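Local coordinates for protein Pro-metalloprotease PrtV (Vibrio cholerae, PDB 4L9D) that is a secreted metalloprotease, probably degrading host extracellular matrix proteins, whose first PKD domain, the part crystallised here, binds calcium and regulates interdomain flexibility, at residues Q45-E49 / A50-W54. Sequence-based numbering, arbitrary orientation. Where two conformers were deposited one is given.
Sequences QTSTE and AAPTW
Pro52 packs its ring against the side chains of Ser47 and Glu49, a local contact within the loop that carries the chain from strand 46-47 to strand 53-55. Its CB lies 3.7 Å from Ser47 OG, and Glu49 OE1 comes equally near the same carbon, reaching to 3.6 Å from Pro52 CA. Proline suits this place as a compact, rigid hydrocarbon with no backbone N-H to satisfy. With CG anti to its carbonyl carbon (chi1 -57°) and the chain extended beyond, Glu49 runs past the proline in the opposite direction, long enough to carry its carboxylate to a water that donates to Glu49 OE1 at 2.7 Å and accepts from Thr53 N at 3.0 Å. Ser47 suits its place because OG, anti to the backbone N (chi1 179°), accepts from Glu49 N at 3.1 Å in a nearly straight bond of 168°: an ST turn that starts the chain's departure from the strand. Further out, Trp39 and Phe41 each touch both Ser47 and Pro52, and Ala50 O accepts hydrogen bonds from Asn25 ND2 and Trp39 NE1. Ser47 pairs with Trp39 in one sheet of the PKD beta sandwich and Trp54 with Val21 in the other, so the loop crosses between sheets at the surface. No direct hydrogen bond joins 45-49 to 50-54; the contact rests on van der Waals packing around a rigid proline, with one water linking the acidic side chain to the incoming strand.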
loop_
_atom_site.group_PDB
_atom_site.type_symbol
_atom_site.label_atom_id
_atom_site.label_comp_id
_atom_site.label_asym_id
_atom_site.label_seq_id
_atom_site.Cartn_x
_atom_site.Cartn_y
_atom_site.Cartn_z
ATOM N N GLN A 45 -11.761 -0.494 0.027
ATOM C CA GLN A 45 -11.249 0.755 0.585
ATOM C C GLN A 45 -9.981 1.157 -0.122
ATOM O O GLN A 45 -9.166 0.312 -0.592
ATOM C CB GLN A 45 -10.972 0.653 2.052
ATOM C CG GLN A 45 -12.253 0.409 2.851
ATOM C CD GLN A 45 -12.029 0.215 4.343
ATOM O OE1 GLN A 45 -11.001 -0.326 4.790
ATOM N NE2 GLN A 45 -12.997 0.651 5.156
ATOM N N THR A 46 -9.739 2.487 -0.187
ATOM C CA THR A 46 -8.528 3.081 -0.762
ATOM C C THR A 46 -8.028 4.222 0.135
ATOM O O THR A 46 -8.770 4.708 1.008
ATOM C CB THR A 46 -8.807 3.590 -2.200
ATOM O OG1 THR A 46 -9.741 4.633 -2.132
ATOM C CG2 THR A 46 -9.264 2.511 -3.128
ATOM N N SER A 47 -6.830 4.665 -0.160
ATOM C CA SER A 47 -6.270 5.842 0.525
ATOM C C SER A 47 -5.263 6.510 -0.396
ATOM O O SER A 47 -4.597 5.850 -1.223
ATOM C CB SER A 47 -5.540 5.404 1.807
ATOM O OG SER A 47 -4.960 6.520 2.478
ATOM N N THR A 48 -5.060 7.813 -0.218
ATOM C CA THR A 48 -4.026 8.579 -0.914
ATOM C C THR A 48 -2.897 8.985 0.058
ATOM O O THR A 48 -2.022 9.749 -0.352
ATOM C CB THR A 48 -4.589 9.808 -1.599
ATOM O OG1 THR A 48 -5.042 10.749 -0.631
ATOM C CG2 THR A 48 -5.737 9.471 -2.523
ATOM N N GLU A 49 -2.911 8.492 1.258
ATOM C CA GLU A 49 -1.848 8.833 2.211
ATOM C C GLU A 49 -0.552 8.102 1.856
ATOM O O GLU A 49 -0.570 7.035 1.289
ATOM C CB GLU A 49 -2.281 8.472 3.631
ATOM C CG GLU A 49 -3.580 9.161 4.052
ATOM C CD GLU A 49 -4.073 8.842 5.432
ATOM O OE1 GLU A 49 -3.309 8.234 6.196
ATOM O OE2 GLU A 49 -5.259 9.188 5.727
ATOM N N ALA A 50 0.571 8.663 2.316
ATOM C CA ALA A 50 1.839 7.990 2.072
ATOM C C ALA A 50 1.915 6.638 2.807
ATOM O O ALA A 50 2.383 5.651 2.260
ATOM C CB ALA A 50 2.997 8.894 2.495
ATOM N N ALA A 51 1.498 6.625 4.093
ATOM C CA ALA A 51 1.658 5.428 4.928
ATOM C C ALA A 51 0.438 5.302 5.855
ATOM O O ALA A 51 0.528 5.588 7.061
ATOM C CB ALA A 51 2.973 5.448 5.689
ATOM N N PRO A 52 -0.718 4.949 5.318
ATOM C CA PRO A 52 -1.951 4.889 6.100
ATOM C C PRO A 52 -1.952 3.715 7.107
ATOM O O PRO A 52 -1.176 2.756 7.002
ATOM C CB PRO A 52 -3.037 4.764 5.046
ATOM C CG PRO A 52 -2.354 4.026 3.924
ATOM C CD PRO A 52 -0.936 4.517 3.931
ATOM N N THR A 53 -2.924 3.796 7.997
ATOM C CA THR A 53 -3.341 2.715 8.883
ATOM C C THR A 53 -4.818 2.379 8.519
ATOM O O THR A 53 -5.579 3.292 8.203
ATOM C CB THR A 53 -3.196 3.140 10.362
ATOM O OG1 THR A 53 -1.876 3.602 10.607
ATOM C CG2 THR A 53 -3.547 1.951 11.247
ATOM N N TRP A 54 -5.183 1.121 8.551
ATOM C CA TRP A 54 -6.510 0.719 8.145
ATOM C C TRP A 54 -6.893 -0.564 8.883
ATOM O O TRP A 54 -6.089 -1.139 9.608
ATOM C CB TRP A 54 -6.602 0.517 6.622
ATOM C CG TRP A 54 -5.782 -0.584 6.080
ATOM C CD1 TRP A 54 -6.229 -1.852 5.713
ATOM C CD2 TRP A 54 -4.398 -0.523 5.642
ATOM N NE1 TRP A 54 -5.200 -2.554 5.137
ATOM C CE2 TRP A 54 -4.095 -1.759 5.032
ATOM C CE3 TRP A 54 -3.427 0.489 5.662
ATOM C CZ2 TRP A 54 -2.853 -2.002 4.451
ATOM C CZ3 TRP A 54 -2.227 0.238 5.078
ATOM C CH2 TRP A 54 -1.945 -0.979 4.465
HETATM O O HOH W 1 -4.124 6.521 8.179
#